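Local coordinates for redox-sensing transcriptional repressor Rex (Thermoanaerobacter ethanolicus, PDB 3WG9), which probably represses transcription as a DNA-binding homodimer, responding to changes in the cellular NADH/NAD(+) redox state through a Rossmann-type domain, at residues B[90-95]-B[130-135]; B[98-103]-B[110-115]; B[152-155]-B[161-164]. All coordinates share one frame; numbering follows the deposited sequence.

Interaction 1: B[90-95]-B[130-135]; sequences IGAGNL and VEVMDV
Ile-90 meets Val-135 and Ala-92 meets Val-132 across this buried contact of the Rossmann fold. Residues 90-95 run from the end of strand 85-90 through a turn into helix 94-102. They carry the first glycines of the GxGxxG pattern and part of the predicted NAD(+) site. Residues 130-135 include strand 132-134, at the edge of the parallel sheet within this chain.

Both pairs are apolar. CG2 of Ile-90 lies 4.0 Å from CG2 of Val-135, and the two side chains cross at about a right angle. Ile-90 directs CG2 opposite its backbone N, and this methyl does the touching. Ala-92 faces both branches of Val-132. Its CB is 4.1 Å from Val-132 CG2 and 4.2 Å from Val-132 CG1, so the methyl meets a forked surface.

Strands 85-90 and 132-134 are not neighbours in the sheet, because strand 110-117 runs between them. Ile-115 and Phe-116 of that strand touch Ala-92 and Ile-90. Val-138 of helix 138-144 also packs on Ile-90. Between the two touching residues, Gly-91 has a positive phi of 115° as the chain turns off the strand. Gly-93 is the N-cap of helix 94-102. Asp-117 binds NADH in a crystal structure of this protein, though none is bound to this chain here. Its OD1 accepts a hydrogen bond from the backbone N of Ala-92.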
ATOM      1  N   ILE B  90      11.005  12.231   6.498  1.00 27.87           N
ATOM      2  CA  ILE B  90      11.577  13.289   5.700  1.00 30.91           C
ATOM      3  C   ILE B  90      10.437  13.850   4.808  1.00 31.47           C
ATOM      4  O   ILE B  90       9.815  13.110   3.999  1.00 31.28           O
ATOM      5  CB  ILE B  90      12.700  12.823   4.772  1.00 30.18           C
ATOM      6  CG1 ILE B  90      13.724  11.895   5.463  1.00 31.70           C
ATOM      7  CG2 ILE B  90      13.367  14.078   4.094  1.00 32.30           C
ATOM      8  CD1 ILE B  90      14.289  12.516   6.724  1.00 32.95           C
ATOM      9  N   GLY B  91      10.135  15.126   5.010  1.00 32.61           N
ATOM     10  CA  GLY B  91       9.014  15.803   4.270  1.00 33.41           C
ATOM     11  C   GLY B  91       7.927  16.191   5.265  1.00 33.48           C
ATOM     12  O   GLY B  91       7.339  15.312   5.905  1.00 35.05           O
ATOM     13  N   ALA B  92       7.708  17.488   5.476  1.00 35.35           N
ATOM     14  CA  ALA B  92       6.686  17.933   6.410  1.00 37.58           C
ATOM     15  C   ALA B  92       5.445  18.506   5.726  1.00 39.66           C
ATOM     16  O   ALA B  92       4.642  19.090   6.409  1.00 40.65           O
ATOM     17  CB  ALA B  92       7.224  18.978   7.414  1.00 39.66           C
ATOM     18  N   GLY B  93       5.266  18.247   4.433  1.00 39.83           N
ATOM     19  CA  GLY B  93       3.981  18.484   3.725  1.00 39.58           C
ATOM     20  C   GLY B  93       2.853  17.559   4.129  1.00 38.67           C
ATOM     21  O   GLY B  93       2.955  16.797   5.102  1.00 38.53           O
ATOM     22  N   ASN B  94       1.750  17.624   3.376  1.00 37.12           N
ATOM     23  CA  ASN B  94       0.559  16.851   3.720  1.00 35.56           C
ATOM     24  C   ASN B  94       0.839  15.350   3.887  1.00 34.03           C
ATOM     25  O   ASN B  94       0.408  14.754   4.857  1.00 34.18           O
ATOM     26  CB  ASN B  94      -0.497  17.065   2.616  1.00 33.37           C
ATOM     27  CG  ASN B  94      -0.901  18.541   2.514  1.00 41.66           C
ATOM     28  OD1 ASN B  94      -0.779  19.141   1.465  1.00 46.20           O
ATOM     29  ND2 ASN B  94      -1.357  19.116   3.625  1.00 39.01           N
ATOM     30  N   LEU B  95       1.549  14.764   2.933  1.00 33.82           N
ATOM     31  CA  LEU B  95       1.885  13.331   2.987  1.00 33.99           C
ATOM     32  C   LEU B  95       2.622  13.009   4.297  1.00 32.90           C
ATOM     33  O   LEU B  95       2.173  12.144   5.051  1.00 32.04           O
ATOM     34  CB  LEU B  95       2.699  12.936   1.749  1.00 33.32           C
ATOM     35  CG  LEU B  95       3.059  11.418   1.724  1.00 37.39           C
ATOM     36  CD1 LEU B  95       1.801  10.552   1.815  1.00 34.19           C
ATOM     37  CD2 LEU B  95       3.877  11.092   0.443  1.00 39.29           C
ATOM     38  N   VAL B 130       6.152  16.726  17.732  1.00 60.74           N
ATOM     39  CA  VAL B 130       7.416  16.274  17.147  1.00 54.85           C
ATOM     40  C   VAL B 130       7.938  17.478  16.385  1.00 52.80           C
ATOM     41  O   VAL B 130       7.220  18.091  15.574  1.00 52.76           O
ATOM     42  CB  VAL B 130       7.181  15.057  16.196  1.00 53.82           C
ATOM     43  CG1 VAL B 130       8.418  14.749  15.398  1.00 49.80           C
ATOM     44  CG2 VAL B 130       6.773  13.847  16.993  1.00 53.38           C
ATOM     45  N   GLU B 131       9.159  17.866  16.680  1.00 49.20           N
ATOM     46  CA  GLU B 131       9.722  19.046  16.041  1.00 49.44           C
ATOM     47  C   GLU B 131      10.080  18.809  14.587  1.00 46.88           C
ATOM     48  O   GLU B 131      10.553  17.716  14.187  1.00 47.27           O
ATOM     49  CB  GLU B 131      10.960  19.512  16.780  1.00 50.67           C
ATOM     50  CG  GLU B 131      11.106  21.031  16.762  1.00 57.60           C
ATOM     51  CD  GLU B 131      12.549  21.471  17.027  1.00 65.91           C
ATOM     52  OE1 GLU B 131      12.952  22.493  16.426  1.00 68.85           O
ATOM     53  OE2 GLU B 131      13.290  20.773  17.783  1.00 67.28           O
ATOM     54  N   VAL B 132       9.762  19.783  13.760  1.00 43.62           N
ATOM     55  CA  VAL B 132      10.264  19.774  12.411  1.00 41.80           C
ATOM     56  C   VAL B 132      11.647  20.342  12.460  1.00 42.21           C
ATOM     57  O   VAL B 132      11.833  21.458  13.014  1.00 43.10           O
ATOM     58  CB  VAL B 132       9.336  20.594  11.454  1.00 41.32           C
ATOM     59  CG1 VAL B 132       9.985  20.729  10.039  1.00 41.99           C
ATOM     60  CG2 VAL B 132       7.959  19.922  11.383  1.00 40.74           C
ATOM     61  N   MET B 133      12.616  19.677  11.835  1.00 40.24           N
ATOM     62  CA  MET B 133      14.002  20.189  11.875  1.00 40.42           C
ATOM     63  C   MET B 133      14.546  20.300  10.458  1.00 41.86           C
ATOM     64  O   MET B 133      14.018  19.653   9.561  1.00 38.47           O
ATOM     65  CB  MET B 133      14.885  19.243  12.683  1.00 40.10           C
ATOM     66  CG  MET B 133      14.565  19.222  14.161  1.00 41.95           C
ATOM     67  SD  MET B 133      15.328  17.795  14.976  1.00 47.10           S
ATOM     68  CE  MET B 133      14.773  18.032  16.657  1.00 48.46           C
ATOM     69  N   ASP B 134      15.592  21.115  10.241  1.00 41.12           N
ATOM     70  CA  ASP B 134      16.280  21.231   8.947  1.00 42.23           C
ATOM     71  C   ASP B 134      16.888  19.875   8.571  1.00 40.04           C
ATOM     72  O   ASP B 134      17.629  19.287   9.345  1.00 39.24           O
ATOM     73  CB  ASP B 134      17.409  22.280   9.049  1.00 43.74           C
ATOM     74  CG  ASP B 134      18.153  22.541   7.738  1.00 49.37           C
ATOM     75  OD1 ASP B 134      17.907  21.938   6.668  1.00 47.14           O
ATOM     76  OD2 ASP B 134      19.036  23.433   7.788  1.00 54.61           O
ATOM     77  N   VAL B 135      16.495  19.394   7.398  1.00 38.49           N
ATOM     78  CA  VAL B 135      17.005  18.193   6.771  1.00 39.14           C
ATOM     79  C   VAL B 135      18.548  18.255   6.690  1.00 39.23           C
ATOM     80  O   VAL B 135      19.189  17.233   6.644  1.00 37.80           O
ATOM     81  CB  VAL B 135      16.336  17.974   5.391  1.00 37.78           C
ATOM     82  CG1 VAL B 135      16.989  18.836   4.313  1.00 41.97           C
ATOM     83  CG2 VAL B 135      16.422  16.448   4.960  1.00 41.17           C
TER

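Interaction 2: B[98-103]-B[110-115]; sequences AIANYT and FNLKGI. With SO4 (sulfate ion), chain E.
Ala-100 of helix 94-102 and Thr-103, which comes three residues later, face Leu-112 and Phe-110 of strand 110-117. This is the return half of the first beta-alpha-beta unit of the Rossmann fold, in which the helix lies against the strand that follows it. Ala-100, Thr-103 and Phe-110 bury the most surface here.

Ala-100 makes the apolar part. Its CB is 4.0 Å from CD2 of Leu-112 and 4.4 Å from CD1 of Ile-115. Leu-112 sets CG anti to its backbone N (chi1 -178°), which carries its CD2 branch to the helix. Ile-89 of strand 85-90 touches both Ala-100 and Leu-112.

Thr-103 makes the polar part. Its carbonyl O comes within 3.4 Å of the carbonyl O of Phe-110, but both are acceptors and do not bond. A water joins the two residues instead. It lies 2.7 Å from Thr-103 OG1 and donates to Phe-110 O over 3.2 Å. Thr-103 OG1 is also 3.1 Å from Ile-99 O. Phe-110 starts toward the helix at CB, but its ring leads away to Tyr-85 and to Leu-199 of the second subunit.

Tyr-102 binds NAD(+) in a crystal structure of this protein, though none is bound to this chain here. Its OH points to O1 of a sulfate, probably from the crystallisation liquor, which lies near the ring plane at the edge. At 2.3 Å from Tyr-102 OH to sulfate O1, the hydrogen bond is doubtfully short. The same ion also bonds to Ser-196 and His-194 of the second subunit.

The contact is therefore apolar at Ala-100 and water-bridged at Thr-103. The water provides a donor for the strand carbonyl where the two backbones face each other with acceptors.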
ATOM      1  N   ALA B  98       0.426  13.147   7.233  1.00 32.83           N
ATOM      2  CA  ALA B  98      -0.588  12.048   7.276  1.00 35.51           C
ATOM      3  C   ALA B  98       0.089  10.776   7.756  1.00 36.93           C
ATOM      4  O   ALA B  98      -0.513   9.930   8.456  1.00 37.89           O
ATOM      5  CB  ALA B  98      -1.177  11.799   5.882  1.00 34.50           C
ATOM      6  N   ILE B  99       1.323  10.574   7.272  1.00 36.22           N
ATOM      7  CA  ILE B  99       2.051   9.378   7.715  1.00 33.90           C
ATOM      8  C   ILE B  99       2.439   9.510   9.181  1.00 35.54           C
ATOM      9  O   ILE B  99       2.355   8.539   9.950  1.00 37.77           O
ATOM     10  CB  ILE B  99       3.252   9.055   6.818  1.00 32.87           C
ATOM     11  CG1 ILE B  99       2.762   8.796   5.401  1.00 33.16           C
ATOM     12  CG2 ILE B  99       4.033   7.784   7.375  1.00 34.54           C
ATOM     13  CD1 ILE B  99       1.563   7.806   5.294  1.00 37.21           C
ATOM     14  N   ALA B 100       2.807  10.719   9.612  1.00 36.64           N
ATOM     15  CA  ALA B 100       3.045  10.946  11.016  1.00 37.71           C
ATOM     16  C   ALA B 100       1.794  10.581  11.833  1.00 40.80           C
ATOM     17  O   ALA B 100       1.897   9.862  12.833  1.00 41.67           O
ATOM     18  CB  ALA B 100       3.484  12.399  11.267  1.00 38.47           C
ATOM     19  N   ASN B 101       0.613  11.017  11.388  1.00 43.50           N
ATOM     20  CA  ASN B 101      -0.670  10.640  12.032  1.00 48.36           C
ATOM     21  C   ASN B 101      -0.909   9.112  11.990  1.00 48.66           C
ATOM     22  O   ASN B 101      -1.307   8.512  12.981  1.00 51.26           O
ATOM     23  CB  ASN B 101      -1.884  11.383  11.395  1.00 51.10           C
ATOM     24  CG  ASN B 101      -1.780  12.935  11.443  1.00 57.39           C
ATOM     25  OD1 ASN B 101      -2.458  13.659  10.648  1.00 64.59           O
ATOM     26  ND2 ASN B 101      -0.983  13.456  12.383  1.00 60.92           N
ATOM     27  N   TYR B 102      -0.638   8.469  10.858  1.00 47.76           N
ATOM     28  CA  TYR B 102      -0.870   7.022  10.726  1.00 50.22           C
ATOM     29  C   TYR B 102       0.033   6.189  11.679  1.00 52.01           C
ATOM     30  O   TYR B 102      -0.420   5.241  12.332  1.00 51.68           O
ATOM     31  CB  TYR B 102      -0.656   6.594   9.258  1.00 48.72           C
ATOM     32  CG  TYR B 102      -0.924   5.135   9.010  1.00 50.08           C
ATOM     33  CD1 TYR B 102      -2.211   4.714   8.694  1.00 48.74           C
ATOM     34  CD2 TYR B 102       0.113   4.162   9.082  1.00 48.86           C
ATOM     35  CE1 TYR B 102      -2.501   3.335   8.508  1.00 48.89           C
ATOM     36  CE2 TYR B 102      -0.157   2.782   8.866  1.00 47.45           C
ATOM     37  CZ  TYR B 102      -1.484   2.389   8.585  1.00 46.84           C
ATOM     38  OH  TYR B 102      -1.857   1.076   8.352  1.00 47.64           O
ATOM     39  N   THR B 103       1.304   6.568  11.781  1.00 53.20           N
ATOM     40  CA  THR B 103       2.271   5.807  12.573  1.00 56.78           C
ATOM     41  C   THR B 103       2.364   6.052  14.090  1.00 61.73           C
ATOM     42  O   THR B 103       3.219   5.435  14.727  1.00 61.44           O
ATOM     43  CB  THR B 103       3.691   5.777  11.938  1.00 55.49           C
ATOM     44  OG1 THR B 103       4.262   7.081  11.895  1.00 50.42           O
ATOM     45  CG2 THR B 103       3.663   5.186  10.529  1.00 56.01           C
ATOM     46  N   PHE B 110       6.334   1.894  16.385  1.00 43.71           N
ATOM     47  CA  PHE B 110       7.110   2.733  15.520  1.00 42.42           C
ATOM     48  C   PHE B 110       7.219   4.135  16.101  1.00 42.27           C
ATOM     49  O   PHE B 110       6.328   4.989  15.970  1.00 43.54           O
ATOM     50  CB  PHE B 110       6.555   2.680  14.098  1.00 38.69           C
ATOM     51  CG  PHE B 110       6.555   1.279  13.518  1.00 37.43           C
ATOM     52  CD1 PHE B 110       7.622   0.838  12.748  1.00 29.91           C
ATOM     53  CD2 PHE B 110       5.522   0.404  13.789  1.00 36.83           C
ATOM     54  CE1 PHE B 110       7.640  -0.437  12.206  1.00 32.12           C
ATOM     55  CE2 PHE B 110       5.518  -0.878  13.233  1.00 34.73           C
ATOM     56  CZ  PHE B 110       6.565  -1.300  12.458  1.00 32.45           C
ATOM     57  N   ASN B 111       8.342   4.366  16.751  1.00 40.92           N
ATOM     58  CA  ASN B 111       8.446   5.565  17.546  1.00 41.48           C
ATOM     59  C   ASN B 111       9.028   6.729  16.769  1.00 39.73           C
ATOM     60  O   ASN B 111      10.232   6.767  16.535  1.00 37.21           O
ATOM     61  CB  ASN B 111       9.247   5.247  18.808  1.00 43.86           C
ATOM     62  CG  ASN B 111       8.481   4.314  19.763  1.00 50.19           C
ATOM     63  OD1 ASN B 111       9.075   3.479  20.441  1.00 59.81           O
ATOM     64  ND2 ASN B 111       7.160   4.439  19.788  1.00 53.29           N
ATOM     65  N   LEU B 112       8.183   7.669  16.362  1.00 36.65           N
ATOM     66  CA  LEU B 112       8.643   8.775  15.541  1.00 38.24           C
ATOM     67  C   LEU B 112       9.509   9.763  16.345  1.00 40.41           C
ATOM     68  O   LEU B 112       8.986  10.370  17.267  1.00 37.70           O
ATOM     69  CB  LEU B 112       7.448   9.552  14.958  1.00 40.40           C
ATOM     70  CG  LEU B 112       7.821  10.717  14.025  1.00 36.47           C
ATOM     71  CD1 LEU B 112       8.492  10.227  12.725  1.00 31.42           C
ATOM     72  CD2 LEU B 112       6.562  11.506  13.634  1.00 39.24           C
ATOM     73  N   LYS B 113      10.772   9.973  15.946  1.00 38.76           N
ATOM     74  CA  LYS B 113      11.730  10.819  16.692  1.00 39.66           C
ATOM     75  C   LYS B 113      11.936  12.204  16.132  1.00 38.06           C
ATOM     76  O   LYS B 113      12.480  13.060  16.810  1.00 38.51           O
ATOM     77  CB  LYS B 113      13.094  10.136  16.789  1.00 38.26           C
ATOM     78  CG  LYS B 113      13.047   8.830  17.460  1.00 41.90           C
ATOM     79  CD  LYS B 113      12.490   8.966  18.863  1.00 48.89           C
ATOM     80  CE  LYS B 113      12.151   7.599  19.374  1.00 53.02           C
ATOM     81  NZ  LYS B 113      12.009   7.534  20.854  1.00 60.70           N
ATOM     82  N   GLY B 114      11.554  12.441  14.879  1.00 36.76           N
ATOM     83  CA  GLY B 114      11.820  13.728  14.261  1.00 35.62           C
ATOM     84  C   GLY B 114      11.233  13.750  12.867  1.00 36.64           C
ATOM     85  O   GLY B 114      11.020  12.682  12.255  1.00 32.96           O
ATOM     86  N   ILE B 115      10.950  14.962  12.404  1.00 34.62           N
ATOM     87  CA  ILE B 115      10.484  15.243  11.074  1.00 35.41           C
ATOM     88  C   ILE B 115      11.420  16.272  10.461  1.00 35.12           C
ATOM     89  O   ILE B 115      11.870  17.201  11.136  1.00 38.47           O
ATOM     90  CB  ILE B 115       9.014  15.790  11.098  1.00 37.51           C
ATOM     91  CG1 ILE B 115       8.024  14.786  11.672  1.00 41.62           C
ATOM     92  CG2 ILE B 115       8.543  16.349   9.736  1.00 37.56           C
ATOM     93  CD1 ILE B 115       6.640  15.472  11.833  1.00 44.73           C
TER
HETATM   94  S   SO4 E 901      -4.366  -1.053   7.948  1.00 47.25           S
HETATM   95  O1  SO4 E 901      -4.085   0.370   8.196  1.00 46.76           O
HETATM   96  O2  SO4 E 901      -5.523  -1.268   7.044  1.00 44.46           O
HETATM   97  O3  SO4 E 901      -3.165  -1.609   7.321  1.00 39.69           O
HETATM   98  O4  SO4 E 901      -4.586  -1.785   9.206  1.00 46.36           O
HETATM   99  O   HOH W   1       6.602   6.409  13.159  1.00 34.16           O

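Interaction 3: B[152-155]-B[161-164]; sequences LCIP and YTAD
The chain leaves strand 149-152 at Leu-152 and returns as helix 159-168, where the CA of Leu-152 comes within 8.0 Å of the CA of Ala-163. Two side chains of residues 152-155 face Thr-162 and Ala-163 of the helix.

Thr-162 is touched by both. Ile-154 meets it tip to tip, with CD1 lying 3.6 Å from Thr-162 OG1 and 3.7 Å from Thr-162 CB. Ile-154 reaches there with CG1 set between its backbone N and carbonyl carbon, at a chi1 of 35°. Leu-152 passes Thr-162 in the opposite direction, and its CD2 stops 3.9 Å from Thr-162 CG2. The other branch of Leu-152 goes to Ala-163, with CD1 4.3 Å from the alanine CB.

The contact itself is made by van der Waals packing. The hydroxyl of Thr-162 is hydrogen-bonded to the carbonyl O of Asn-158, just before the helix begins, so it can lie beside a methyl without losing its hydrogen bond. Ile-154 and Thr-162 both bind NADH in a crystal structure of this protein, though none is bound to this chain here. This is consistent with the pair lining part of the dinucleotide site.

Ile-90 of strand 85-90 touches Leu-152, Ile-154 and Thr-162. Ile-174 of strand 173-176 lies against Leu-152 and Ala-163. Helix 159-168 thus packs over the sheet beside the loop that leads into it.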
ATOM      1  N   LEU B 152      10.288   8.312   3.570  1.00 26.91           N
ATOM      2  CA  LEU B 152      10.502   9.359   2.594  1.00 29.22           C
ATOM      3  C   LEU B 152       9.168   9.859   2.083  1.00 30.87           C
ATOM      4  O   LEU B 152       8.402   9.067   1.484  1.00 30.95           O
ATOM      5  CB  LEU B 152      11.375   8.921   1.391  1.00 30.35           C
ATOM      6  CG  LEU B 152      12.813   8.439   1.584  1.00 36.27           C
ATOM      7  CD1 LEU B 152      13.380   8.072   0.184  1.00 37.78           C
ATOM      8  CD2 LEU B 152      13.697   9.506   2.246  1.00 38.73           C
ATOM      9  N   CYS B 153       8.856  11.124   2.384  1.00 30.33           N
ATOM     10  CA  CYS B 153       7.570  11.743   1.963  1.00 32.72           C
ATOM     11  C   CYS B 153       7.874  13.076   1.261  1.00 37.06           C
ATOM     12  O   CYS B 153       7.237  14.104   1.497  1.00 39.72           O
ATOM     13  CB  CYS B 153       6.773  12.017   3.236  1.00 30.56           C
ATOM     14  SG  CYS B 153       6.241  10.489   4.073  1.00 32.87           S
ATOM     15  N   ILE B 154       8.968  13.117   0.530  1.00 38.54           N
ATOM     16  CA  ILE B 154       9.368  14.355  -0.143  1.00 42.83           C
ATOM     17  C   ILE B 154       9.120  14.273  -1.636  1.00 44.65           C
ATOM     18  O   ILE B 154       8.811  13.192  -2.154  1.00 44.81           O
ATOM     19  CB  ILE B 154      10.854  14.599   0.055  1.00 43.95           C
ATOM     20  CG1 ILE B 154      11.641  13.283   0.063  1.00 44.03           C
ATOM     21  CG2 ILE B 154      11.081  15.388   1.337  1.00 44.19           C
ATOM     22  CD1 ILE B 154      13.079  13.579  -0.169  1.00 48.91           C
ATOM     23  N   PRO B 155       9.280  15.396  -2.366  1.00 48.94           N
ATOM     24  CA  PRO B 155       9.096  15.275  -3.819  1.00 50.30           C
ATOM     25  C   PRO B 155      10.216  14.452  -4.449  1.00 51.04           C
ATOM     26  O   PRO B 155      11.251  14.252  -3.829  1.00 46.58           O
ATOM     27  CB  PRO B 155       9.175  16.729  -4.311  1.00 52.04           C
ATOM     28  CG  PRO B 155       9.185  17.591  -3.108  1.00 52.77           C
ATOM     29  CD  PRO B 155       9.674  16.762  -1.968  1.00 50.02           C
ATOM     30  N   TYR B 161      19.096  11.667  -3.620  1.00 42.82           N
ATOM     31  CA  TYR B 161      20.142  12.303  -2.835  1.00 43.16           C
ATOM     32  C   TYR B 161      19.787  12.161  -1.347  1.00 40.02           C
ATOM     33  O   TYR B 161      20.639  11.844  -0.520  1.00 38.57           O
ATOM     34  CB  TYR B 161      20.295  13.775  -3.247  1.00 45.90           C
ATOM     35  CG  TYR B 161      21.195  14.537  -2.303  1.00 49.24           C
ATOM     36  CD1 TYR B 161      22.533  14.180  -2.142  1.00 52.75           C
ATOM     37  CD2 TYR B 161      20.678  15.570  -1.524  1.00 54.43           C
ATOM     38  CE1 TYR B 161      23.364  14.885  -1.257  1.00 54.31           C
ATOM     39  CE2 TYR B 161      21.473  16.272  -0.648  1.00 56.69           C
ATOM     40  CZ  TYR B 161      22.809  15.928  -0.520  1.00 55.77           C
ATOM     41  OH  TYR B 161      23.558  16.621   0.376  1.00 57.05           O
ATOM     42  N   THR B 162      18.517  12.342  -1.012  1.00 38.54           N
ATOM     43  CA  THR B 162      18.081  12.208   0.368  1.00 37.74           C
ATOM     44  C   THR B 162      18.295  10.776   0.840  1.00 35.37           C
ATOM     45  O   THR B 162      18.808  10.571   1.907  1.00 33.81           O
ATOM     46  CB  THR B 162      16.626  12.686   0.561  1.00 39.75           C
ATOM     47  OG1 THR B 162      16.586  14.065   0.215  1.00 39.86           O
ATOM     48  CG2 THR B 162      16.171  12.560   2.049  1.00 39.52           C
ATOM     49  N   ALA B 163      17.953   9.790   0.009  1.00 36.28           N
ATOM     50  CA  ALA B 163      18.146   8.363   0.368  1.00 34.97           C
ATOM     51  C   ALA B 163      19.656   8.114   0.579  1.00 36.00           C
ATOM     52  O   ALA B 163      20.067   7.438   1.528  1.00 32.63           O
ATOM     53  CB  ALA B 163      17.588   7.484  -0.745  1.00 35.50           C
ATOM     54  N   ASP B 164      20.501   8.716  -0.264  1.00 34.90           N
ATOM     55  CA  ASP B 164      21.964   8.483  -0.102  1.00 36.78           C
ATOM     56  C   ASP B 164      22.492   9.026   1.219  1.00 34.42           C
ATOM     57  O   ASP B 164      23.358   8.407   1.823  1.00 34.15           O
ATOM     58  CB  ASP B 164      22.761   9.149  -1.239  1.00 40.74           C
ATOM     59  CG  ASP B 164      22.557   8.465  -2.594  1.00 46.51           C
ATOM     60  OD1 ASP B 164      22.072   7.311  -2.635  1.00 47.45           O
ATOM     61  OD2 ASP B 164      22.912   9.077  -3.626  1.00 52.43           O
TER

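How the interactions relate
All three contacts lie in one Rossmann domain, and each has residues of the dinucleotide site in its segments. Interactions 1 and 2 have centres about 10 Å apart and share helix 94-102. They meet at strand 110-117, where Met-133 N probably bonds to Ile-115 O over 2.7 Å. Interactions 1 and 3 have centres about 12 Å apart. They join where strand 85-90 ends beside Cys-153, through a probable hydrogen bond of 2.7 Å from Cys-153 N to Ile-90 O. Gly-91 CA also packs against Ile-154 CG2 at 3.6 Å. Interactions 2 and 3 lie about 16 Å apart between centres and touch at Ile-99 CG1 and Cys-153 SG, 4.1 Å apart. Interactions 1 and 2 both reach the second subunit.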